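Local coordinates for MHC class I protein (Ginglymostoma cirratum, PDB 6LUP) that probably presents peptides to T cells, as an MHC class I heavy chain of the nurse shark with a peptide bound in its groove, at residues T224-R227 against S233-I236; E51-E56 against Q167-N172. All blocks are in the same frame, centred on the assembly; numbering follows the deposited sequence.

Overall arrangement
The two contacts lie in different domains, with centres 29 Å apart and nearest atoms about 14 Å apart. Interaction 2, earlier in the chain, lies in the peptide-binding part and joins helix 148-172 to the turn between helices 47-52 and 55-82. Interaction 1 is local to one hairpin of the immunoglobulin domain. Both are partly buried. Interaction 1 buries 354 Å² and rests on paired backbone bonds with side-chain packing, and another protein chain lies against it. Interaction 2 buries 190 Å² and has no direct backbone bond between its segments. A salt bridge and a water join its side chains, and Tyr169 reaches the bound peptide.

Interaction 1: residues T224-R227 against S233-I236; sequences TGVR and SYQI
The Arg227 guanidinium has Gln235 at its edge and Thr224 over one face. The methyl CG2 of Thr224 stands 3.4 Å above the guanidinium plane, offset toward the rim. The amide plane of Gln235 is turned 56° against the guanidinium. The Tyr234 ring is met obliquely by Arg227 O and Val226 CG2. These residues belong to the beta hairpin of strands 222-228 and 234-241 in the immunoglobulin C1-set domain.

Arg227 and Gln235 are an antiparallel hydrogen-bonded pair. Arg227 N donates to Gln235 O at 2.9 Å, and Gln235 N donates to Arg227 O at 2.8 Å. Both side chains lie on the same face of the sheet. There Arg227 CG and Gln235 CG touch at 3.7 Å. The arginine chain then runs out extended, and its end makes a cation-pi contact with an aromatic residue of another protein chain, probably beta-2-microglobulin, the usual partner of a class I heavy chain.

Val226, Tyr234 and Ile236 all pack on Phe202 of strand 194-202. Val226 CG2 points anti to the backbone nitrogen, which carries it to Tyr234 CB at 3.6 Å. Ile236 lays its CG1-CD1 arm along the backbone of Gly225, with CD1 3.6 Å from Gly225 C. Val226 CA adds a CA-H...O contact of 3.4 Å to Gln235 O. At the far end, Thr224 OG1 accepts a bond from His237 N and donates one of 2.9 Å to Gly225 O, 18° from the carbonyl plane.

Interaction 2: residues E51-E56 against Q167-N172; sequences ESEGPE and QKYLKN
Helix 47-52 ends beside the last turn of helix 148-172, where Ser52 CA comes within 6.6 Å of Asn172 CA, the nearest CA pair of the two segments. Glu53 then leaves helical geometry, and Gly54 takes the N-cap position of helix 55-82. This turn faces the end of the second long helix at one end of the peptide-binding groove of the MHC class I fold.

Glu53 and Lys168 approach from opposite directions. The glutamate chain bends at its second torsion (chi2 -58°), and this brings the carboxylate back across to the other helix. The lysine is fully extended. Its NZ donates to Glu53 OE2 at 2.7 Å, in a salt bridge that uses the syn lone pair of OE2. Glu53 OE1 lies farther from Lys168 NZ, at 3.2 Å.

Ser52 and Asn172 pack side by side, with Ser52 OG 3.7 Å from Asn172 CB. A water links their polar ends. It lies 2.8 Å from Ser52 OG, 2.9 Å from Glu53 OE2 and 3.0 Å from Asn172 OD1. With two protons for three acceptors, it cannot make all three bonds fully at once. Ser52 OG is also bonded to Trp48 O of its own helix.

Tyr169 turns the edge of its ring to this cluster. The water oxygen lies in the ring plane, and Glu53 OE2 is 4.2 Å from Tyr169 CE1. The phenol OH bonds to Tyr57 OH and to the backbone of the bound peptide, consistent with the tyrosine cluster that holds the peptide N-terminus in classical class I molecules.

Glu53 is buried, and both Lys168 and the water bind its OE2, an environment that would probably favour a charged carboxylate.

Interaction 1: residues T224-R227 against S233-I236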
# COMPACT_ATOMS: atom_id res chain seq x y z
N THR A 224 3.04 -6.89 15.43
CA THR A 224 2.48 -5.69 14.82
C THR A 224 2.00 -5.97 13.40
O THR A 224 1.11 -5.30 12.90
CB THR A 224 3.51 -4.54 14.74
OG1 THR A 224 4.66 -4.97 13.99
CG2 THR A 224 3.92 -4.07 16.13
N GLY A 225 2.61 -6.98 12.77
CA GLY A 225 2.45 -7.20 11.34
C GLY A 225 3.40 -6.29 10.60
O GLY A 225 3.98 -5.37 11.18
N VAL A 226 3.58 -6.55 9.31
CA VAL A 226 4.45 -5.70 8.49
C VAL A 226 3.80 -4.31 8.34
O VAL A 226 2.59 -4.20 8.16
CB VAL A 226 4.80 -6.37 7.14
CG1 VAL A 226 3.54 -6.70 6.34
CG2 VAL A 226 5.75 -5.50 6.32
N ARG A 227 4.62 -3.27 8.46
CA ARG A 227 4.16 -1.89 8.30
C ARG A 227 5.24 -1.05 7.63
O ARG A 227 6.42 -1.33 7.79
CB ARG A 227 3.74 -1.29 9.65
CG ARG A 227 4.79 -1.38 10.74
CD ARG A 227 4.21 -1.05 12.10
NE ARG A 227 5.26 -0.98 13.11
CZ ARG A 227 5.05 -0.83 14.41
NH1 ARG A 227 3.81 -0.73 14.88
NH2 ARG A 227 6.08 -0.79 15.25
N SER A 233 10.90 1.10 2.49
CA SER A 233 11.17 -0.15 3.20
C SER A 233 10.07 -0.46 4.22
O SER A 233 9.16 0.35 4.43
CB SER A 233 12.55 -0.12 3.87
OG SER A 233 12.57 0.74 4.99
N TYR A 234 10.16 -1.64 4.84
CA TYR A 234 9.14 -2.09 5.79
C TYR A 234 9.75 -2.54 7.12
O TYR A 234 10.96 -2.74 7.22
CB TYR A 234 8.30 -3.22 5.17
CG TYR A 234 7.65 -2.81 3.87
CD1 TYR A 234 8.34 -2.91 2.66
CD2 TYR A 234 6.35 -2.31 3.84
CE1 TYR A 234 7.76 -2.52 1.46
CE2 TYR A 234 5.75 -1.93 2.65
CZ TYR A 234 6.46 -2.03 1.47
OH TYR A 234 5.89 -1.65 0.27
N GLN A 235 8.90 -2.67 8.13
CA GLN A 235 9.32 -3.14 9.45
C GLN A 235 8.27 -4.04 10.09
O GLN A 235 7.10 -4.01 9.71
CB GLN A 235 9.65 -1.96 10.38
CG GLN A 235 8.46 -1.08 10.75
CD GLN A 235 8.75 -0.16 11.92
OE1 GLN A 235 9.49 0.82 11.79
NE2 GLN A 235 8.15 -0.46 13.06
N ILE A 236 8.71 -4.84 11.06
CA ILE A 236 7.81 -5.70 11.82
C ILE A 236 8.38 -5.99 13.21
O ILE A 236 9.60 -6.14 13.37
CB ILE A 236 7.48 -7.02 11.06
CG1 ILE A 236 6.45 -7.85 11.84
CG2 ILE A 236 8.75 -7.81 10.75
CD1 ILE A 236 5.82 -8.98 11.04

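Interaction 2: residues E51-E56 against Q167-N172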
# COMPACT_ATOMS: atom_id res chain seq x y z
N GLU A 51 14.95 9.38 -14.52
CA GLU A 51 16.15 9.40 -15.36
C GLU A 51 15.93 8.73 -16.71
O GLU A 51 16.45 9.19 -17.73
CB GLU A 51 17.30 8.70 -14.66
CG GLU A 51 18.00 9.52 -13.59
CD GLU A 51 18.90 8.69 -12.69
OE1 GLU A 51 19.77 9.27 -11.99
OE2 GLU A 51 18.76 7.44 -12.68
N SER A 52 15.17 7.64 -16.71
CA SER A 52 15.12 6.74 -17.87
C SER A 52 13.95 6.99 -18.81
O SER A 52 13.89 6.39 -19.89
CB SER A 52 15.13 5.28 -17.42
OG SER A 52 13.99 4.95 -16.65
N GLU A 53 13.02 7.85 -18.43
CA GLU A 53 11.87 8.14 -19.28
C GLU A 53 11.85 9.58 -19.75
O GLU A 53 11.80 10.51 -18.94
CB GLU A 53 10.56 7.76 -18.59
CG GLU A 53 10.35 6.26 -18.42
CD GLU A 53 10.37 5.48 -19.74
OE1 GLU A 53 10.32 6.10 -20.83
OE2 GLU A 53 10.45 4.24 -19.68
N GLY A 54 11.88 9.75 -21.07
CA GLY A 54 11.92 11.06 -21.70
C GLY A 54 10.57 11.76 -21.70
O GLY A 54 9.58 11.22 -21.19
N PRO A 55 10.53 12.98 -22.26
CA PRO A 55 9.34 13.81 -22.34
C PRO A 55 8.09 13.08 -22.84
O PRO A 55 7.01 13.25 -22.26
CB PRO A 55 9.75 14.90 -23.33
CG PRO A 55 11.21 15.05 -23.10
CD PRO A 55 11.72 13.67 -22.80
N GLU A 56 8.23 12.26 -23.88
CA GLU A 56 7.10 11.57 -24.50
C GLU A 56 6.38 10.63 -23.54
O GLU A 56 5.15 10.54 -23.55
CB GLU A 56 7.54 10.83 -25.76
CG GLU A 56 7.63 11.75 -26.97
CD GLU A 56 7.99 11.02 -28.26
OE1 GLU A 56 7.74 9.79 -28.34
OE2 GLU A 56 8.51 11.70 -29.19
N GLN A 167 9.10 -5.32 -18.10
CA GLN A 167 10.44 -5.80 -18.44
C GLN A 167 11.45 -4.67 -18.64
O GLN A 167 12.62 -4.81 -18.30
CB GLN A 167 10.39 -6.72 -19.65
CG GLN A 167 10.09 -8.16 -19.27
CD GLN A 167 9.65 -9.02 -20.44
OE1 GLN A 167 9.44 -8.52 -21.55
NE2 GLN A 167 9.49 -10.31 -20.19
N LYS A 168 10.97 -3.55 -19.19
CA LYS A 168 11.79 -2.37 -19.37
C LYS A 168 12.11 -1.75 -18.02
O LYS A 168 13.25 -1.39 -17.74
CB LYS A 168 11.09 -1.36 -20.28
CG LYS A 168 11.94 -0.15 -20.63
CD LYS A 168 11.10 0.99 -21.17
CE LYS A 168 11.98 2.11 -21.67
NZ LYS A 168 11.17 3.27 -22.13
N TYR A 169 11.08 -1.64 -17.18
CA TYR A 169 11.24 -1.10 -15.83
C TYR A 169 12.24 -1.90 -15.00
O TYR A 169 13.08 -1.33 -14.32
CB TYR A 169 9.89 -1.04 -15.10
CG TYR A 169 8.88 -0.09 -15.71
CD1 TYR A 169 9.28 1.08 -16.37
CD2 TYR A 169 7.51 -0.34 -15.60
CE1 TYR A 169 8.36 1.95 -16.92
CE2 TYR A 169 6.58 0.53 -16.13
CZ TYR A 169 7.00 1.67 -16.79
OH TYR A 169 6.07 2.53 -17.32
N LEU A 170 12.14 -3.23 -15.09
CA LEU A 170 13.07 -4.12 -14.37
C LEU A 170 14.52 -3.94 -14.80
O LEU A 170 15.43 -4.07 -13.98
CB LEU A 170 12.64 -5.58 -14.52
CG LEU A 170 11.37 -6.00 -13.77
CD1 LEU A 170 10.85 -7.32 -14.29
CD2 LEU A 170 11.58 -6.06 -12.27
N LYS A 171 14.75 -3.63 -16.08
CA LYS A 171 16.08 -3.31 -16.55
C LYS A 171 16.52 -1.93 -16.05
O LYS A 171 17.58 -1.80 -15.44
CB LYS A 171 16.15 -3.39 -18.08
CG LYS A 171 17.42 -2.82 -18.70
CD LYS A 171 17.16 -2.37 -20.14
CE LYS A 171 18.15 -1.30 -20.59
NZ LYS A 171 17.66 -0.59 -21.80
N ASN A 172 15.70 -0.91 -16.28
CA ASN A 172 16.05 0.48 -15.93
C ASN A 172 16.08 0.78 -14.44
O ASN A 172 16.79 1.69 -14.00
CB ASN A 172 15.12 1.47 -16.65
CG ASN A 172 15.43 1.60 -18.13
OD1 ASN A 172 14.55 1.92 -18.93
ND2 ASN A 172 16.69 1.37 -18.50
O HOH W 1 12.14 3.09 -17.62